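Local structure of N-terminal acetyltransferase B complex subunit MDM20 (Candida albicans, 5K04) at residues Gln202-Val207 with Lys216-Lys221; Ile279-Ile284 with Ser316-Pro321; Pro210-Leu215 with Val488-Glu493. The protein probably serves as the non-catalytic subunit of the NatB N-terminal acetyltransferase, wrapping the NAT3 subunit in an all-helical scaffold. All coordinates share one frame; numbering follows the deposited sequence.

Contact 1 (Gln202-Val207 with Lys216-Lys221)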
loop_
_atom_site.group_PDB
_atom_site.type_symbol
_atom_site.label_atom_id
_atom_site.label_comp_id
_atom_site.label_asym_id
_atom_site.label_seq_id
_atom_site.Cartn_x
_atom_site.Cartn_y
_atom_site.Cartn_z
ATOM N N GLN A 202 -1.195 -30.710 20.570
ATOM C CA GLN A 202 -1.762 -32.049 20.561
ATOM C C GLN A 202 -2.270 -32.422 19.168
ATOM O O GLN A 202 -2.029 -33.533 18.690
ATOM C CB GLN A 202 -2.876 -32.123 21.618
ATOM C CG GLN A 202 -3.514 -33.468 21.773
ATOM C CD GLN A 202 -2.489 -34.565 22.040
ATOM O OE1 GLN A 202 -1.553 -34.383 22.818
ATOM N NE2 GLN A 202 -2.669 -35.707 21.386
ATOM N N VAL A 203 -2.939 -31.491 18.486
ATOM C CA VAL A 203 -3.464 -31.771 17.150
ATOM C C VAL A 203 -2.329 -31.924 16.145
ATOM O O VAL A 203 -2.229 -32.940 15.448
ATOM C CB VAL A 203 -4.442 -30.666 16.717
ATOM C CG1 VAL A 203 -4.863 -30.862 15.251
ATOM C CG2 VAL A 203 -5.648 -30.672 17.623
ATOM N N LEU A 204 -1.450 -30.919 16.063
ATOM C CA LEU A 204 -0.397 -30.927 15.053
ATOM C C LEU A 204 0.615 -32.055 15.258
ATOM O O LEU A 204 1.281 -32.450 14.300
ATOM C CB LEU A 204 0.305 -29.574 15.035
ATOM C CG LEU A 204 -0.572 -28.421 14.544
ATOM C CD1 LEU A 204 0.256 -27.159 14.326
ATOM C CD2 LEU A 204 -1.301 -28.829 13.244
ATOM N N SER A 205 0.734 -32.585 16.479
ATOM C CA SER A 205 1.642 -33.696 16.740
ATOM C C SER A 205 1.121 -35.015 16.189
ATOM O O SER A 205 1.887 -35.976 16.106
ATOM C CB SER A 205 1.896 -33.852 18.242
ATOM O OG SER A 205 0.762 -34.411 18.886
ATOM N N GLY A 206 -0.168 -35.102 15.847
ATOM C CA GLY A 206 -0.708 -36.336 15.300
ATOM C C GLY A 206 -0.993 -36.290 13.808
ATOM O O GLY A 206 -1.495 -37.256 13.230
ATOM N N VAL A 207 -0.696 -35.163 13.169
ATOM C CA VAL A 207 -0.991 -35.013 11.753
ATOM C C VAL A 207 -0.082 -35.927 10.953
ATOM O O VAL A 207 1.145 -35.859 11.079
ATOM C CB VAL A 207 -0.813 -33.554 11.324
ATOM C CG1 VAL A 207 -0.865 -33.451 9.806
ATOM C CG2 VAL A 207 -1.869 -32.696 11.967
ATOM N N LYS A 216 4.116 -25.494 10.531
ATOM C CA LYS A 216 5.355 -25.733 11.269
ATOM C C LYS A 216 5.639 -24.583 12.215
ATOM O O LYS A 216 5.966 -24.791 13.388
ATOM C CB LYS A 216 6.531 -25.927 10.309
ATOM C CG LYS A 216 6.476 -27.195 9.458
ATOM C CD LYS A 216 7.786 -27.377 8.679
ATOM C CE LYS A 216 7.657 -28.485 7.614
ATOM N NZ LYS A 216 8.918 -28.647 6.829
ATOM N N LEU A 217 5.503 -23.349 11.719
ATOM C CA LEU A 217 5.725 -22.188 12.576
ATOM C C LEU A 217 4.722 -22.165 13.714
ATOM O O LEU A 217 5.077 -21.887 14.863
ATOM C CB LEU A 217 5.640 -20.905 11.754
ATOM C CG LEU A 217 6.747 -20.749 10.700
ATOM C CD1 LEU A 217 6.541 -19.499 9.809
ATOM C CD2 LEU A 217 8.121 -20.739 11.332
ATOM N N LEU A 218 3.461 -22.475 13.403
ATOM C CA LEU A 218 2.416 -22.523 14.417
ATOM C C LEU A 218 2.696 -23.620 15.439
ATOM O O LEU A 218 2.501 -23.425 16.643
ATOM C CB LEU A 218 1.073 -22.743 13.730
ATOM C CG LEU A 218 -0.161 -22.689 14.628
ATOM C CD1 LEU A 218 -0.317 -21.308 15.276
ATOM C CD2 LEU A 218 -1.400 -23.067 13.831
ATOM N N TYR A 219 3.167 -24.779 14.969
ATOM C CA TYR A 219 3.509 -25.870 15.869
ATOM C C TYR A 219 4.618 -25.460 16.832
ATOM O O TYR A 219 4.567 -25.777 18.027
ATOM C CB TYR A 219 3.919 -27.091 15.045
ATOM C CG TYR A 219 4.146 -28.359 15.838
ATOM C CD1 TYR A 219 3.281 -28.745 16.852
ATOM C CD2 TYR A 219 5.212 -29.197 15.533
ATOM C CE1 TYR A 219 3.504 -29.922 17.560
ATOM C CE2 TYR A 219 5.438 -30.365 16.232
ATOM C CZ TYR A 219 4.587 -30.726 17.249
ATOM O OH TYR A 219 4.815 -31.889 17.955
ATOM N N MET A 220 5.641 -24.766 16.321
ATOM C CA MET A 220 6.770 -24.386 17.166
ATOM C C MET A 220 6.359 -23.312 18.167
ATOM O O MET A 220 6.772 -23.349 19.330
ATOM C CB MET A 220 7.950 -23.915 16.299
ATOM C CG MET A 220 8.805 -25.062 15.725
ATOM S SD MET A 220 10.353 -24.569 15.029
ATOM C CE MET A 220 9.745 -23.984 13.518
ATOM N N LYS A 221 5.527 -22.358 17.732
ATOM C CA LYS A 221 5.036 -21.319 18.629
ATOM C C LYS A 221 4.190 -21.911 19.749
ATOM O O LYS A 221 4.278 -21.477 20.904
ATOM C CB LYS A 221 4.227 -20.303 17.824
ATOM C CG LYS A 221 3.561 -19.251 18.655
ATOM C CD LYS A 221 2.708 -18.327 17.797
ATOM C CE LYS A 221 2.086 -17.256 18.681
ATOM N NZ LYS A 221 1.162 -16.383 17.937
#
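The hydroxyl of Ser-205, a residue that touches Tyr-219 across the contact, turns back on its own chain: OG donates to Gln-202 O at 2.9 Å. The bond is not ideally directed, since OG stands 42° above the carbonyl plane rather than on a lone pair. A chi1 of 74° puts OG between the backbone N and the carbonyl carbon, within reach of Gln-202 O. Beside it lies a second local bond, Gly-206 N to Val-203 O at 3.0 Å. Toward Tyr-219 the serine presents its CB, 3.5 Å from Tyr-219 OH.

Leu-204 does most of the remaining work. Leucine and tyrosine run past each other in opposite directions, so the base of each side chain is paired with an outer part of the other. Leu-204 CB comes 3.6 Å from Tyr-219 CD1, meeting the ring obliquely, while Leu-204 CD1 reaches back to within 3.7 Å of Tyr-219 CB. Because CG of Tyr-219 is anti to the backbone N (chi1 -173°), the ring leaves its helix along the side of Leu-204. The same Leu-204 CD1 makes a looser apolar contact, 4.4 Å from Leu-218 CD2.

Neighbouring helices extend this seam: Leu-204 also touches Ile-188 of helix 185-192, and Tyr-219 meets the ring of Tyr-235, from helix 229-242, edge-to-face. The example illustrates how successive helices, here 197-204 and 213-225, are packed together through one leucine laid beside one tyrosine ring, an arrangement in keeping with the alpha-solenoids built by TPR-like proteins, to whose clan the family belongs.

Contact 2 (Ile279-Ile284 with Ser316-Pro321); sequences ISLLKI and SQYELP
The loop that brings Tyr-318 against Leu-281 and Ile-284 starts at Ser-316, whose OG is bonded back to Tyr-312 O in the preceding helix. Gln-317 follows and faces two ways. Its NE2 is hydrogen-bonded to Thr-49 OG1 of the NAT3 chain, while its CG lies over the centre of the Tyr-318 ring, 3.8 Å above the plane. On the opposite face Ile-284 CG2 forms a CH-pi contact, 3.9 Å from the centroid of the Tyr-318 ring and only 3° off the ring normal. With Tyr-318 CG anti to the carbonyl carbon (chi1 -55°), the ring reaches helix 277-289, and this aliphatic-aromatic sandwich joins loop to helix within the NatB non-catalytic subunit family region.

Two more methyls touch the ring. Ile-284 CD1 comes within 4.0 Å of Tyr-318 CE2, and Leu-281 CD2 approaches the same CE2 at 4.2 Å, but at the ring edge. The hydroxyl is bonded to Glu-285 OE1.

Further on, Leu-320 leans on Leu-315, and Pro-321 N-caps helix 322-326. Helix 277-289 meets the loop through Leu-281 and Ile-284; Ile-284 also touches Leu-315, and Leu-281 touches helices 295-305 and 248-260.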
loop_
_atom_site.group_PDB
_atom_site.type_symbol
_atom_site.label_atom_id
_atom_site.label_comp_id
_atom_site.label_asym_id
_atom_site.label_seq_id
_atom_site.Cartn_x
_atom_site.Cartn_y
_atom_site.Cartn_z
ATOM N N ILE A 279 24.501 -18.798 12.198
ATOM C CA ILE A 279 25.175 -19.420 13.332
ATOM C C ILE A 279 26.120 -18.423 13.997
ATOM O O ILE A 279 26.305 -18.447 15.220
ATOM C CB ILE A 279 25.914 -20.692 12.876
ATOM C CG1 ILE A 279 24.918 -21.789 12.523
ATOM C CG2 ILE A 279 26.933 -21.170 13.929
ATOM C CD1 ILE A 279 25.596 -23.025 11.951
ATOM N N SER A 280 26.704 -17.514 13.213
ATOM C CA SER A 280 27.593 -16.510 13.786
ATOM C C SER A 280 26.827 -15.560 14.688
ATOM O O SER A 280 27.290 -15.221 15.780
ATOM C CB SER A 280 28.302 -15.759 12.666
ATOM O OG SER A 280 29.183 -16.632 11.987
ATOM N N LEU A 281 25.633 -15.147 14.259
ATOM C CA LEU A 281 24.778 -14.331 15.113
ATOM C C LEU A 281 24.243 -15.146 16.280
ATOM O O LEU A 281 24.088 -14.621 17.390
ATOM C CB LEU A 281 23.618 -13.743 14.305
ATOM C CG LEU A 281 23.972 -12.624 13.326
ATOM C CD1 LEU A 281 22.751 -12.151 12.566
ATOM C CD2 LEU A 281 24.629 -11.457 14.040
ATOM N N LEU A 282 23.954 -16.427 16.046
ATOM C CA LEU A 282 23.391 -17.258 17.105
ATOM C C LEU A 282 24.345 -17.370 18.280
ATOM O O LEU A 282 23.911 -17.406 19.436
ATOM C CB LEU A 282 23.063 -18.646 16.569
ATOM C CG LEU A 282 22.274 -19.527 17.533
ATOM C CD1 LEU A 282 20.871 -18.960 17.717
ATOM C CD2 LEU A 282 22.222 -20.961 17.015
ATOM N N LYS A 283 25.656 -17.417 17.996
ATOM C CA LYS A 283 26.663 -17.510 19.051
ATOM C C LYS A 283 26.583 -16.317 19.993
ATOM O O LYS A 283 26.806 -16.463 21.203
ATOM C CB LYS A 283 28.053 -17.622 18.433
ATOM C CG LYS A 283 28.353 -19.007 17.905
ATOM C CD LYS A 283 29.769 -19.122 17.381
ATOM C CE LYS A 283 30.078 -20.548 16.914
ATOM N NZ LYS A 283 30.210 -21.548 18.029
ATOM N N ILE A 284 26.233 -15.144 19.456
ATOM C CA ILE A 284 25.920 -13.991 20.294
ATOM C C ILE A 284 24.672 -14.261 21.113
ATOM O O ILE A 284 24.629 -14.002 22.322
ATOM C CB ILE A 284 25.745 -12.728 19.434
ATOM C CG1 ILE A 284 26.920 -12.579 18.463
ATOM C CG2 ILE A 284 25.628 -11.515 20.340
ATOM C CD1 ILE A 284 26.792 -11.410 17.520
ATOM N N SER A 316 24.151 -4.014 15.495
ATOM C CA SER A 316 23.644 -2.866 16.235
ATOM C C SER A 316 22.371 -3.180 17.002
ATOM O O SER A 316 21.971 -2.381 17.857
ATOM C CB SER A 316 23.403 -1.696 15.276
ATOM O OG SER A 316 22.458 -2.048 14.277
ATOM N N GLN A 317 21.730 -4.314 16.723
ATOM C CA GLN A 317 20.575 -4.719 17.510
ATOM C C GLN A 317 20.967 -5.253 18.883
ATOM O O GLN A 317 20.106 -5.376 19.759
ATOM C CB GLN A 317 19.777 -5.775 16.752
ATOM C CG GLN A 317 20.401 -7.146 16.782
ATOM C CD GLN A 317 19.615 -8.135 15.957
ATOM O OE1 GLN A 317 18.819 -8.922 16.485
ATOM N NE2 GLN A 317 19.824 -8.095 14.644
ATOM N N TYR A 318 22.237 -5.590 19.082
ATOM C CA TYR A 318 22.750 -5.987 20.381
ATOM C C TYR A 318 23.387 -4.787 21.063
ATOM O O TYR A 318 23.581 -3.728 20.463
ATOM C CB TYR A 318 23.762 -7.132 20.250
ATOM C CG TYR A 318 23.224 -8.334 19.499
ATOM C CD1 TYR A 318 22.247 -9.147 20.064
ATOM C CD2 TYR A 318 23.691 -8.656 18.232
ATOM C CE1 TYR A 318 21.753 -10.248 19.393
ATOM C CE2 TYR A 318 23.192 -9.753 17.545
ATOM C CZ TYR A 318 22.223 -10.548 18.136
ATOM O OH TYR A 318 21.718 -11.639 17.474
ATOM N N GLU A 319 23.693 -4.962 22.346
ATOM C CA GLU A 319 24.378 -3.938 23.127
ATOM C C GLU A 319 25.866 -4.210 22.994
ATOM O O GLU A 319 26.410 -5.116 23.631
ATOM C CB GLU A 319 23.912 -3.943 24.579
ATOM C CG GLU A 319 23.011 -2.754 24.919
ATOM C CD GLU A 319 22.283 -2.921 26.241
ATOM O OE1 GLU A 319 21.229 -3.597 26.260
ATOM O OE2 GLU A 319 22.769 -2.380 27.262
ATOM N N LEU A 320 26.513 -3.437 22.143
ATOM C CA LEU A 320 27.885 -3.723 21.792
ATOM C C LEU A 320 28.830 -3.197 22.867
ATOM O O LEU A 320 28.639 -2.092 23.379
ATOM C CB LEU A 320 28.208 -3.112 20.439
ATOM C CG LEU A 320 27.275 -3.782 19.423
ATOM C CD1 LEU A 320 27.300 -3.095 18.064
ATOM C CD2 LEU A 320 27.600 -5.272 19.306
ATOM N N PRO A 321 29.836 -3.980 23.240
ATOM C CA PRO A 321 30.806 -3.510 24.235
ATOM C C PRO A 321 31.609 -2.327 23.706
ATOM O O PRO A 321 31.926 -2.246 22.517
ATOM C CB PRO A 321 31.691 -4.738 24.473
ATOM C CG PRO A 321 31.534 -5.558 23.221
ATOM C CD PRO A 321 30.127 -5.344 22.770
#

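Contact 3 (Pro210-Leu215 with Val488-Glu493); sequences PLDLEL and VFNKLE
Asn-490, Glu-214 and Asp-212 join the first turns of two helices far apart in sequence, 213-225 and 489-503, through a largely water-mediated polar contact beside an N-cap. Asp-212 is the cap: its OD1 accepts from Leu-215 N at 3.1 Å, from above the carboxylate plane. Its CG, between the backbone N and carbonyl carbon (chi1 54°), leaves the other oxygen facing Asn-490.

That oxygen makes a weak, long bond with the amide, Asn-490 ND2 to Asp-212 OD2 at 3.4 Å, the two flat groups being turned 37° apart. A water bridges the same two side chains. It lies 2.7 Å from Asp-212 OD2 and 2.9 Å from Asn-490 OD1, placed to donate to either. The firmer partner of Asp-212 OD2 is Thr-185 OG1, in helix 185-192.

Glu-214 slides alongside Asn-490 in the opposite sense, its CG 3.4 Å from Asn-490 OD1. Its chain bends at chi2 (79°), carrying the carboxylate past the amide to a second water. The NAT3 chain borders this contact: its Gln-8 NE2 bonds to Asn-490 O, and its Phe-7 O takes Lys-491 NZ.

The second water donates to Glu-214 OE1 at 2.7 Å and to Asn-490 O, and accepts from Lys-491 NZ at 2.8 Å.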
loop_
_atom_site.group_PDB
_atom_site.type_symbol
_atom_site.label_atom_id
_atom_site.label_comp_id
_atom_site.label_asym_id
_atom_site.label_seq_id
_atom_site.Cartn_x
_atom_site.Cartn_y
_atom_site.Cartn_z
ATOM N N PRO A 210 2.122 -34.144 5.540
ATOM C CA PRO A 210 3.252 -33.226 5.718
ATOM C C PRO A 210 2.757 -31.822 6.015
ATOM O O PRO A 210 1.881 -31.294 5.327
ATOM C CB PRO A 210 3.986 -33.287 4.371
ATOM C CG PRO A 210 3.456 -34.507 3.669
ATOM C CD PRO A 210 2.051 -34.683 4.171
ATOM N N LEU A 211 3.341 -31.216 7.038
ATOM C CA LEU A 211 3.021 -29.848 7.409
ATOM C C LEU A 211 3.665 -28.865 6.442
ATOM O O LEU A 211 4.784 -29.072 5.958
ATOM C CB LEU A 211 3.511 -29.552 8.830
ATOM C CG LEU A 211 2.867 -30.302 9.995
ATOM C CD1 LEU A 211 3.257 -29.627 11.309
ATOM C CD2 LEU A 211 1.360 -30.324 9.839
ATOM N N ASP A 212 2.958 -27.775 6.184
ATOM C CA ASP A 212 3.528 -26.678 5.428
ATOM C C ASP A 212 4.204 -25.707 6.394
ATOM O O ASP A 212 4.120 -25.856 7.617
ATOM C CB ASP A 212 2.437 -25.994 4.592
ATOM C CG ASP A 212 1.245 -25.560 5.432
ATOM O OD1 ASP A 212 1.317 -25.661 6.673
ATOM O OD2 ASP A 212 0.229 -25.112 4.862
ATOM N N LEU A 213 4.897 -24.708 5.827
ATOM C CA LEU A 213 5.635 -23.750 6.651
ATOM C C LEU A 213 4.709 -23.066 7.651
ATOM O O LEU A 213 5.059 -22.902 8.819
ATOM C CB LEU A 213 6.335 -22.709 5.763
ATOM C CG LEU A 213 7.266 -21.762 6.538
ATOM C CD1 LEU A 213 8.282 -22.555 7.386
ATOM C CD2 LEU A 213 7.992 -20.799 5.619
ATOM N N GLU A 214 3.507 -22.688 7.209
ATOM C CA GLU A 214 2.547 -22.015 8.083
ATOM C C GLU A 214 2.298 -22.817 9.360
ATOM O O GLU A 214 2.307 -22.268 10.466
ATOM C CB GLU A 214 1.241 -21.793 7.308
ATOM C CG GLU A 214 0.143 -21.080 8.058
ATOM C CD GLU A 214 0.320 -19.555 8.128
ATOM O OE1 GLU A 214 0.806 -18.940 7.155
ATOM O OE2 GLU A 214 -0.042 -18.980 9.178
ATOM N N LEU A 215 2.083 -24.130 9.219
ATOM C CA LEU A 215 1.729 -24.964 10.365
ATOM C C LEU A 215 2.952 -25.359 11.181
ATOM O O LEU A 215 2.840 -25.537 12.402
ATOM C CB LEU A 215 0.961 -26.214 9.904
ATOM C CG LEU A 215 -0.459 -25.944 9.360
ATOM C CD1 LEU A 215 -1.143 -27.229 8.949
ATOM C CD2 LEU A 215 -1.336 -25.159 10.356
ATOM N N VAL A 488 -8.183 -21.626 0.090
ATOM C CA VAL A 488 -6.886 -21.062 0.446
ATOM C C VAL A 488 -7.043 -20.157 1.656
ATOM O O VAL A 488 -6.732 -18.960 1.611
ATOM C CB VAL A 488 -6.268 -20.318 -0.747
ATOM C CG1 VAL A 488 -4.758 -20.306 -0.621
ATOM C CG2 VAL A 488 -6.686 -20.992 -2.049
ATOM N N PHE A 489 -7.499 -20.753 2.759
ATOM C CA PHE A 489 -7.789 -19.995 3.975
ATOM C C PHE A 489 -6.523 -19.405 4.600
ATOM O O PHE A 489 -6.594 -18.365 5.268
ATOM C CB PHE A 489 -8.544 -20.912 4.937
ATOM C CG PHE A 489 -9.767 -21.543 4.314
ATOM C CD1 PHE A 489 -10.914 -20.801 4.123
ATOM C CD2 PHE A 489 -9.751 -22.854 3.885
ATOM C CE1 PHE A 489 -12.017 -21.355 3.528
ATOM C CE2 PHE A 489 -10.843 -23.415 3.302
ATOM C CZ PHE A 489 -11.983 -22.666 3.117
ATOM N N ASN A 490 -5.363 -20.055 4.380
ATOM C CA ASN A 490 -4.005 -19.554 4.643
ATOM C C ASN A 490 -3.772 -18.096 4.260
ATOM O O ASN A 490 -2.923 -17.424 4.852
ATOM C CB ASN A 490 -2.967 -20.390 3.860
ATOM C CG ASN A 490 -2.371 -21.456 4.697
ATOM O OD1 ASN A 490 -2.446 -21.391 5.920
ATOM N ND2 ASN A 490 -1.765 -22.446 4.070
ATOM N N LYS A 491 -4.471 -17.632 3.220
ATOM C CA LYS A 491 -4.193 -16.360 2.579
ATOM C C LYS A 491 -5.405 -15.458 2.502
ATOM O O LYS A 491 -5.258 -14.285 2.135
ATOM C CB LYS A 491 -3.677 -16.589 1.150
ATOM C CG LYS A 491 -2.561 -17.620 1.022
ATOM C CD LYS A 491 -1.274 -17.159 1.735
ATOM C CE LYS A 491 -0.073 -18.064 1.367
ATOM N NZ LYS A 491 1.109 -17.809 2.247
ATOM N N LEU A 492 -6.596 -15.984 2.812
ATOM C CA LEU A 492 -7.844 -15.277 2.548
ATOM C C LEU A 492 -7.939 -13.989 3.349
ATOM O O LEU A 492 -8.274 -12.929 2.802
ATOM C CB LEU A 492 -9.027 -16.187 2.873
ATOM C CG LEU A 492 -9.701 -16.772 1.641
ATOM C CD1 LEU A 492 -10.914 -17.611 2.029
ATOM C CD2 LEU A 492 -10.074 -15.638 0.651
ATOM N N GLU A 493 -7.671 -14.075 4.657
ATOM C CA GLU A 493 -7.743 -12.894 5.517
ATOM C C GLU A 493 -6.897 -11.754 4.966
ATOM O O GLU A 493 -7.289 -10.587 5.048
ATOM C CB GLU A 493 -7.301 -13.259 6.935
ATOM C CG GLU A 493 -7.581 -12.186 7.950
ATOM C CD GLU A 493 -7.643 -12.709 9.394
ATOM O OE1 GLU A 493 -7.249 -13.872 9.661
ATOM O OE2 GLU A 493 -8.099 -11.939 10.265
HETATM O O HOH W 1 -1.712 -24.137 6.421
HETATM O O HOH W 2 -0.053 -18.909 4.589
#

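Helix 213-225 is common to contacts 1 and 3, whose centres are 13 Å apart; they touch where Leu-204 CD1 packs on Leu-215 O at 3.6 Å. Contact 1 is partly buried and apolar, joining helices adjacent in sequence. Contact 3 is buried yet polar and bridged by waters, bringing together segments 273 residues apart. Contact 2 is buried like contact 3, but across its two segments it is, like contact 1, aliphatic-on-aromatic; it stands alone, about 12 Å from contact 1 and 17 Å from contact 3 between nearest atoms. All three lie near the NAT3 chain, which reaches most residues at contact 3.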